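Local coordinates for dihydrodipicolinate synthase (Rhodopseudomonas palustris, PDB 3DZ1), which probably acts as a 4-hydroxy-tetrahydrodipicolinate synthase of lysine biosynthesis, a pyruvate-using lyase built on a TIM barrel, at residues D28-R33 with L274-A279; F13-T18 with G50-A55; G219-D224 with L249-Y254. All blocks are in the same frame, centred on the assembly; numbering follows the deposited sequence.

Interaction 1: residues D28-R33 with L274-A279; sequences DVSIDR and LLSSSA
R33 and S30, one turn apart on helix 28-40, reach three polar atoms of the loop 274-279: L274 O, S276 N and S276 OG. The R33 guanidinium does most of the work through NH1, which donates to L274 O at 3.3 Å. The nitrogen stands above the carbonyl plane, about 70° out of it, and the bond is only moderately straight. From R33 NH1 a weak, long bond also runs to S276 OG (3.5 Å), though it is nearly straight at 174°. The arginine gets there by leaving the helix with CG anti to the backbone N and then bending at chi3 (-58°), a path that lays CD against L274 O at 3.2 Å. S30 OG accepts from S276 N at 3.2 Å, and has its stronger partner in D27, whose OD2 also makes a weak bond to S276 OG. Beside these polar contacts, S30 CB rests on L275 CD2 (4.0 Å). A leucine in place of R33 would probably leave L274 O without this donor and S276 OG without its weak one. The arrangement holds the first turn of helix 28-40 to the loop after helix 260-271. Farther out, the two leucines of the loop pack between helices: L274 lies on L34 and F37 of helix 28-40 and on L269 of helix 260-271, while L275 touches L34, K266, L269 and P19.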
loop_
_atom_site.group_PDB
_atom_site.type_symbol
_atom_site.label_atom_id
_atom_site.label_comp_id
_atom_site.label_asym_id
_atom_site.label_seq_id
_atom_site.Cartn_x
_atom_site.Cartn_y
_atom_site.Cartn_z
ATOM N N ASP A 28 -33.640 -13.823 9.474
ATOM C CA ASP A 28 -33.700 -13.905 10.935
ATOM C C ASP A 28 -33.850 -15.308 11.505
ATOM O O ASP A 28 -33.352 -15.599 12.596
ATOM C CB ASP A 28 -34.830 -13.019 11.466
ATOM C CG ASP A 28 -34.526 -11.543 11.321
ATOM O OD1 ASP A 28 -33.458 -11.107 11.797
ATOM O OD2 ASP A 28 -35.355 -10.819 10.733
ATOM N N VAL A 29 -34.549 -16.171 10.778
ATOM C CA VAL A 29 -34.743 -17.542 11.218
ATOM C C VAL A 29 -33.379 -18.221 11.346
ATOM O O VAL A 29 -33.123 -18.953 12.303
ATOM C CB VAL A 29 -35.606 -18.326 10.206
ATOM C CG1 VAL A 29 -35.818 -19.745 10.687
ATOM C CG2 VAL A 29 -36.943 -17.623 10.014
ATOM N N SER A 30 -32.510 -17.971 10.370
ATOM C CA SER A 30 -31.169 -18.550 10.364
ATOM C C SER A 30 -30.281 -17.940 11.442
ATOM O O SER A 30 -29.395 -18.612 11.973
ATOM C CB SER A 30 -30.525 -18.377 8.988
ATOM O OG SER A 30 -31.092 -19.287 8.060
ATOM N N ILE A 31 -30.503 -16.670 11.764
ATOM C CA ILE A 31 -29.716 -16.040 12.817
ATOM C C ILE A 31 -29.981 -16.797 14.119
ATOM O O ILE A 31 -29.053 -17.106 14.863
ATOM C CB ILE A 31 -30.085 -14.548 12.994
ATOM C CG1 ILE A 31 -29.554 -13.746 11.803
ATOM C CG2 ILE A 31 -29.504 -14.011 14.300
ATOM C CD1 ILE A 31 -29.928 -12.280 11.823
ATOM N N ASP A 32 -31.244 -17.124 14.377
ATOM C CA ASP A 32 -31.594 -17.852 15.595
ATOM C C ASP A 32 -31.036 -19.273 15.548
ATOM O O ASP A 32 -30.530 -19.788 16.542
ATOM C CB ASP A 32 -33.116 -17.921 15.783
ATOM C CG ASP A 32 -33.771 -16.551 15.833
ATOM O OD1 ASP A 32 -33.171 -15.609 16.393
ATOM O OD2 ASP A 32 -34.904 -16.424 15.322
ATOM N N ARG A 33 -31.141 -19.904 14.385
ATOM C CA ARG A 33 -30.656 -21.264 14.197
ATOM C C ARG A 33 -29.142 -21.334 14.421
ATOM O O ARG A 33 -28.639 -22.260 15.068
ATOM C CB ARG A 33 -31.010 -21.732 12.787
ATOM C CG ARG A 33 -30.729 -23.190 12.501
ATOM C CD ARG A 33 -31.107 -23.491 11.065
ATOM N NE ARG A 33 -32.511 -23.196 10.811
ATOM C CZ ARG A 33 -32.965 -22.586 9.721
ATOM N NH1 ARG A 33 -32.127 -22.192 8.769
ATOM N NH2 ARG A 33 -34.266 -22.378 9.576
ATOM N N LEU A 274 -27.799 -25.021 8.822
ATOM C CA LEU A 274 -27.846 -23.840 9.679
ATOM C C LEU A 274 -28.327 -22.597 8.935
ATOM O O LEU A 274 -28.958 -21.720 9.525
ATOM C CB LEU A 274 -26.465 -23.590 10.298
ATOM C CG LEU A 274 -25.930 -24.773 11.115
ATOM C CD1 LEU A 274 -24.510 -24.498 11.573
ATOM C CD2 LEU A 274 -26.847 -25.026 12.302
ATOM N N LEU A 275 -28.020 -22.514 7.645
ATOM C CA LEU A 275 -28.462 -21.381 6.836
ATOM C C LEU A 275 -29.467 -21.878 5.796
ATOM O O LEU A 275 -29.311 -22.976 5.260
ATOM C CB LEU A 275 -27.278 -20.726 6.109
ATOM C CG LEU A 275 -26.175 -20.052 6.927
ATOM C CD1 LEU A 275 -25.161 -19.405 5.980
ATOM C CD2 LEU A 275 -26.779 -19.008 7.844
ATOM N N SER A 276 -30.497 -21.078 5.526
ATOM C CA SER A 276 -31.503 -21.424 4.524
ATOM C C SER A 276 -30.892 -21.195 3.150
ATOM O O SER A 276 -31.146 -21.946 2.207
ATOM C CB SER A 276 -32.745 -20.533 4.660
ATOM O OG SER A 276 -33.451 -20.812 5.850
ATOM N N SER A 277 -30.090 -20.138 3.053
ATOM C CA SER A 277 -29.416 -19.778 1.814
ATOM C C SER A 277 -27.966 -19.401 2.088
ATOM O O SER A 277 -27.642 -18.881 3.157
ATOM C CB SER A 277 -30.122 -18.596 1.147
ATOM O OG SER A 277 -29.360 -18.110 0.053
ATOM N N SER A 278 -27.102 -19.664 1.113
ATOM C CA SER A 278 -25.680 -19.357 1.227
ATOM C C SER A 278 -25.387 -17.995 0.606
ATOM O O SER A 278 -24.234 -17.605 0.457
ATOM C CB SER A 278 -24.858 -20.427 0.509
ATOM O OG SER A 278 -25.219 -20.502 -0.861
ATOM N N ALA A 279 -26.443 -17.272 0.261
ATOM C CA ALA A 279 -26.319 -15.962 -0.368
ATOM C C ALA A 279 -25.557 -14.897 0.420
ATOM O O ALA A 279 -25.581 -14.865 1.654
ATOM C CB ALA A 279 -27.712 -15.436 -0.716
#

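Interaction 2: residues F13-T18 with G50-A55; sequences FAIAPT and GILGEA
T18 closes this contact through its side chain: T18 OG1 donates a hydrogen bond to G53 O, 2.6 Å away, in the carbonyl plane and on a lone pair, with a C=O...donor angle of 128°. OG1 sits beside its own backbone N (chi1 -67°), and from there it faces the glycine carbonyl. P17 passes close to G53, their CA atoms 4.2 Å apart. On the strand side, I15 CG2 meets L52 CD1 at 3.5 Å, the two side chains crossing obliquely, and I15 CD1 also reaches that methyl.

The next shell is a bridging water. It accepts from T18 N at 2.8 Å and donates to L52 O (3.0 Å) and to E54 OE2 (2.8 Å), so one molecule ties both backbones to a buried carboxylate. E54 is held in turn by salt bridges from K266 to OE2 and from K57 to OE1; K266 also bonds T18 O. The I15 side chain lies about 4 Å from that of M217, a predicted pyruvate-binding residue. At the C-terminal mouth of the barrel, where TIM-barrel active sites lie, the contact joins the end of strand 11-15 and the loop that follows it to the loop after strand 45-48, with P17 packed on helices 28-40 and 260-271.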
loop_
_atom_site.group_PDB
_atom_site.type_symbol
_atom_site.label_atom_id
_atom_site.label_comp_id
_atom_site.label_asym_id
_atom_site.label_seq_id
_atom_site.Cartn_x
_atom_site.Cartn_y
_atom_site.Cartn_z
ATOM N N PHE A 13 -15.090 -18.632 20.598
ATOM C CA PHE A 13 -16.068 -17.614 20.230
ATOM C C PHE A 13 -16.293 -17.755 18.732
ATOM O O PHE A 13 -15.354 -17.651 17.948
ATOM C CB PHE A 13 -15.549 -16.203 20.527
ATOM C CG PHE A 13 -15.799 -15.746 21.937
ATOM C CD1 PHE A 13 -15.227 -16.417 23.014
ATOM C CD2 PHE A 13 -16.604 -14.638 22.186
ATOM C CE1 PHE A 13 -15.452 -15.992 24.324
ATOM C CE2 PHE A 13 -16.838 -14.200 23.495
ATOM C CZ PHE A 13 -16.261 -14.879 24.564
ATOM N N ALA A 14 -17.532 -17.989 18.323
ATOM C CA ALA A 14 -17.819 -18.144 16.904
ATOM C C ALA A 14 -18.059 -16.796 16.224
ATOM O O ALA A 14 -18.773 -15.953 16.747
ATOM C CB ALA A 14 -19.036 -19.048 16.721
ATOM N N ILE A 15 -17.442 -16.587 15.065
ATOM C CA ILE A 15 -17.654 -15.349 14.321
ATOM C C ILE A 15 -18.816 -15.657 13.389
ATOM O O ILE A 15 -18.691 -16.455 12.459
ATOM C CB ILE A 15 -16.428 -14.951 13.487
ATOM C CG1 ILE A 15 -15.204 -14.804 14.400
ATOM C CG2 ILE A 15 -16.708 -13.627 12.768
ATOM C CD1 ILE A 15 -13.915 -14.489 13.665
ATOM N N ALA A 16 -19.951 -15.022 13.652
ATOM C CA ALA A 16 -21.157 -15.258 12.877
ATOM C C ALA A 16 -21.330 -14.474 11.591
ATOM O O ALA A 16 -21.158 -13.257 11.554
ATOM C CB ALA A 16 -22.380 -15.027 13.765
ATOM N N PRO A 17 -21.664 -15.174 10.501
ATOM C CA PRO A 17 -21.869 -14.472 9.238
ATOM C C PRO A 17 -23.282 -13.899 9.367
ATOM O O PRO A 17 -24.019 -14.286 10.274
ATOM C CB PRO A 17 -21.807 -15.597 8.212
ATOM C CG PRO A 17 -22.415 -16.745 8.957
ATOM C CD PRO A 17 -21.747 -16.633 10.314
ATOM N N THR A 18 -23.653 -12.965 8.502
ATOM C CA THR A 18 -25.004 -12.423 8.549
ATOM C C THR A 18 -25.782 -13.216 7.506
ATOM O O THR A 18 -25.481 -13.141 6.315
ATOM C CB THR A 18 -25.026 -10.919 8.202
ATOM O OG1 THR A 18 -24.347 -10.190 9.230
ATOM C CG2 THR A 18 -26.458 -10.407 8.092
ATOM N N GLY A 50 -19.217 -6.563 11.547
ATOM C CA GLY A 50 -17.854 -6.479 11.060
ATOM C C GLY A 50 -17.763 -7.015 9.638
ATOM O O GLY A 50 -18.781 -7.341 9.020
ATOM N N ILE A 51 -16.545 -7.116 9.117
ATOM C CA ILE A 51 -16.320 -7.606 7.759
ATOM C C ILE A 51 -16.889 -8.997 7.488
ATOM O O ILE A 51 -17.606 -9.198 6.503
ATOM C CB ILE A 51 -14.813 -7.632 7.424
ATOM C CG1 ILE A 51 -14.235 -6.221 7.535
ATOM C CG2 ILE A 51 -14.595 -8.192 6.029
ATOM C CD1 ILE A 51 -14.931 -5.202 6.658
ATOM N N LEU A 52 -16.573 -9.956 8.353
ATOM C CA LEU A 52 -17.055 -11.318 8.166
ATOM C C LEU A 52 -18.573 -11.429 8.192
ATOM O O LEU A 52 -19.140 -12.375 7.642
ATOM C CB LEU A 52 -16.436 -12.249 9.211
ATOM C CG LEU A 52 -14.923 -12.464 9.074
ATOM C CD1 LEU A 52 -14.469 -13.528 10.061
ATOM C CD2 LEU A 52 -14.580 -12.897 7.661
ATOM N N GLY A 53 -19.226 -10.462 8.830
ATOM C CA GLY A 53 -20.677 -10.455 8.889
ATOM C C GLY A 53 -21.234 -9.561 7.794
ATOM O O GLY A 53 -22.419 -9.224 7.789
ATOM N N GLU A 54 -20.362 -9.177 6.862
ATOM C CA GLU A 54 -20.730 -8.316 5.738
ATOM C C GLU A 54 -21.405 -7.022 6.191
ATOM O O GLU A 54 -22.273 -6.487 5.497
ATOM C CB GLU A 54 -21.649 -9.076 4.774
ATOM C CG GLU A 54 -21.017 -10.328 4.177
ATOM C CD GLU A 54 -21.982 -11.118 3.303
ATOM O OE1 GLU A 54 -22.270 -10.677 2.167
ATOM O OE2 GLU A 54 -22.457 -12.180 3.758
ATOM N N ALA A 55 -20.998 -6.517 7.351
ATOM C CA ALA A 55 -21.571 -5.284 7.883
ATOM C C ALA A 55 -21.470 -4.118 6.891
ATOM O O ALA A 55 -22.376 -3.289 6.807
ATOM C CB ALA A 55 -20.892 -4.911 9.192
HETATM O O HOH W 1 -21.807 -12.822 6.389
#

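Interaction 3: residues G219-D224 with L249-Y254; sequences GYCFPD and LPLIRY
Y220 lays one face of its ring against helix 238-255, where I252 CG1 stands 3.7 Å from the ring centroid and 19° off the normal, a CH-pi contact. The tyrosine ring swings out to the helix because its CG is anti to the backbone N (chi1 -177°), and the I252 side chain crosses it at about a right angle. The opposite face of the ring is met by the backbone N of F222, offset toward the rim, so the phenol lies between an isoleucine and its own chain two residues on.

L251 approaches at the ring edge instead, its CG 3.9 Å from Y220 CE1. With CG anti to its backbone N (chi1 -178°), the leucine brings CD2 against three neighbours: Y220 OH at 3.5 Å, C221 SG at 3.9 Å and the edge of the F222 ring at CE2, 3.8 Å away. In this way the loop after strand 215-218, leading into helix 223-234, packs on helix 238-255, whose other residues meet a second subunit; R253 pairs there with D206 of that chain, while its NE bonds P250 O at 2.7 Å. Across the contact the interactions are van der Waals and CH-pi. The hydroxyl Y220 OH is hydrogen-bonded to H248 of helix 238-255, which would tend to fix where the ring's outer end lies and so keep its face against I252.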
loop_
_atom_site.group_PDB
_atom_site.type_symbol
_atom_site.label_atom_id
_atom_site.label_comp_id
_atom_site.label_asym_id
_atom_site.label_seq_id
_atom_site.Cartn_x
_atom_site.Cartn_y
_atom_site.Cartn_z
ATOM N N GLY A 219 -14.261 -18.137 12.514
ATOM C CA GLY A 219 -15.337 -18.081 11.543
ATOM C C GLY A 219 -15.387 -19.414 10.805
ATOM O O GLY A 219 -16.172 -19.593 9.875
ATOM N N TYR A 220 -14.543 -20.356 11.228
ATOM C CA TYR A 220 -14.479 -21.686 10.618
ATOM C C TYR A 220 -15.843 -22.381 10.678
ATOM O O TYR A 220 -16.523 -22.335 11.709
ATOM C CB TYR A 220 -13.420 -22.530 11.338
ATOM C CG TYR A 220 -13.210 -23.910 10.755
ATOM C CD1 TYR A 220 -12.971 -24.088 9.389
ATOM C CD2 TYR A 220 -13.231 -25.039 11.573
ATOM C CE1 TYR A 220 -12.761 -25.361 8.855
ATOM C CE2 TYR A 220 -13.020 -26.312 11.050
ATOM C CZ TYR A 220 -12.786 -26.467 9.693
ATOM O OH TYR A 220 -12.575 -27.729 9.185
ATOM N N CYS A 221 -16.229 -23.029 9.577
ATOM C CA CYS A 221 -17.524 -23.706 9.488
ATOM C C CYS A 221 -17.739 -24.895 10.424
ATOM O O CYS A 221 -18.817 -25.490 10.436
ATOM C CB CYS A 221 -17.818 -24.117 8.034
ATOM S SG CYS A 221 -16.564 -25.133 7.237
ATOM N N PHE A 222 -16.717 -25.251 11.198
ATOM C CA PHE A 222 -16.846 -26.329 12.172
ATOM C C PHE A 222 -16.375 -25.810 13.523
ATOM O O PHE A 222 -15.412 -26.315 14.103
ATOM C CB PHE A 222 -16.040 -27.557 11.752
ATOM C CG PHE A 222 -16.724 -28.389 10.709
ATOM C CD1 PHE A 222 -17.686 -29.327 11.073
ATOM C CD2 PHE A 222 -16.441 -28.207 9.357
ATOM C CE1 PHE A 222 -18.359 -30.073 10.103
ATOM C CE2 PHE A 222 -17.107 -28.948 8.381
ATOM C CZ PHE A 222 -18.068 -29.883 8.755
ATOM N N PRO A 223 -17.052 -24.775 14.042
ATOM C CA PRO A 223 -16.653 -24.224 15.338
ATOM C C PRO A 223 -16.799 -25.298 16.404
ATOM O O PRO A 223 -16.085 -25.289 17.406
ATOM C CB PRO A 223 -17.619 -23.057 15.530
ATOM C CG PRO A 223 -18.854 -23.535 14.825
ATOM C CD PRO A 223 -18.295 -24.145 13.563
ATOM N N ASP A 224 -17.725 -26.227 16.171
ATOM C CA ASP A 224 -17.958 -27.316 17.103
ATOM C C ASP A 224 -16.705 -28.180 17.267
ATOM O O ASP A 224 -16.410 -28.652 18.371
ATOM C CB ASP A 224 -19.175 -28.159 16.656
ATOM C CG ASP A 224 -19.118 -28.579 15.186
ATOM O OD1 ASP A 224 -18.718 -27.765 14.329
ATOM O OD2 ASP A 224 -19.508 -29.727 14.882
ATOM N N LEU A 249 -7.226 -29.165 9.091
ATOM C CA LEU A 249 -6.371 -28.211 8.392
ATOM C C LEU A 249 -6.623 -28.074 6.888
ATOM O O LEU A 249 -6.580 -26.965 6.353
ATOM C CB LEU A 249 -4.898 -28.535 8.655
ATOM C CG LEU A 249 -3.904 -27.482 8.160
ATOM C CD1 LEU A 249 -4.259 -26.115 8.743
ATOM C CD2 LEU A 249 -2.492 -27.890 8.562
ATOM N N PRO A 250 -6.881 -29.189 6.184
ATOM C CA PRO A 250 -7.127 -29.062 4.744
ATOM C C PRO A 250 -8.300 -28.128 4.446
ATOM O O PRO A 250 -8.223 -27.298 3.543
ATOM C CB PRO A 250 -7.402 -30.501 4.316
ATOM C CG PRO A 250 -6.498 -31.276 5.221
ATOM C CD PRO A 250 -6.758 -30.606 6.568
ATOM N N LEU A 251 -9.382 -28.257 5.212
ATOM C CA LEU A 251 -10.556 -27.410 5.010
ATOM C C LEU A 251 -10.333 -26.035 5.614
ATOM O O LEU A 251 -10.792 -25.032 5.077
ATOM C CB LEU A 251 -11.803 -28.059 5.618
ATOM C CG LEU A 251 -13.116 -27.291 5.442
ATOM C CD1 LEU A 251 -13.400 -27.081 3.960
ATOM C CD2 LEU A 251 -14.250 -28.068 6.109
ATOM N N ILE A 252 -9.635 -25.980 6.743
ATOM C CA ILE A 252 -9.339 -24.700 7.368
ATOM C C ILE A 252 -8.581 -23.830 6.365
ATOM O O ILE A 252 -8.905 -22.654 6.176
ATOM C CB ILE A 252 -8.466 -24.883 8.636
ATOM C CG1 ILE A 252 -9.319 -25.464 9.765
ATOM C CG2 ILE A 252 -7.828 -23.549 9.037
ATOM C CD1 ILE A 252 -8.532 -25.857 11.006
ATOM N N ARG A 253 -7.576 -24.403 5.709
ATOM C CA ARG A 253 -6.804 -23.620 4.753
ATOM C C ARG A 253 -7.578 -23.288 3.483
ATOM O O ARG A 253 -7.352 -22.239 2.883
ATOM C CB ARG A 253 -5.474 -24.314 4.411
ATOM C CG ARG A 253 -5.591 -25.638 3.722
ATOM C CD ARG A 253 -5.731 -25.499 2.207
ATOM N NE ARG A 253 -6.360 -26.702 1.689
ATOM C CZ ARG A 253 -5.888 -27.451 0.700
ATOM N NH1 ARG A 253 -4.759 -27.129 0.087
ATOM N NH2 ARG A 253 -6.552 -28.541 0.342
ATOM N N TYR A 254 -8.497 -24.159 3.077
ATOM C CA TYR A 254 -9.281 -23.883 1.872
ATOM C C TYR A 254 -10.192 -22.682 2.132
ATOM O O TYR A 254 -10.349 -21.812 1.274
ATOM C CB TYR A 254 -10.135 -25.094 1.472
ATOM C CG TYR A 254 -10.636 -25.024 0.041
ATOM C CD1 TYR A 254 -9.932 -25.633 -0.996
ATOM C CD2 TYR A 254 -11.790 -24.303 -0.283
ATOM C CE1 TYR A 254 -10.363 -25.527 -2.324
ATOM C CE2 TYR A 254 -12.225 -24.188 -1.601
ATOM C CZ TYR A 254 -11.508 -24.801 -2.617
ATOM O OH TYR A 254 -11.928 -24.675 -3.923
#

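How the interactions relate
The three contacts illustrate how a TIM barrel joins its strand ends, loops and helices. Interactions 2 and 3 touch: I15 CD1 lies 3.8 Å from G219 N, where the first and last strands of the barrel sit side by side, and M217 near the end of the last strand marks the predicted pyruvate site. The M217 side chain is about 4 Å from that of I15 but about 10 Å from that of Y220, so interaction 2 lies nearer that site. Interaction 1 lies farther out, its centre about 19 Å from the centre of the chain against about 7 Å for interaction 2. Helix 260-271 links all three, packing against L275, P17 and C221.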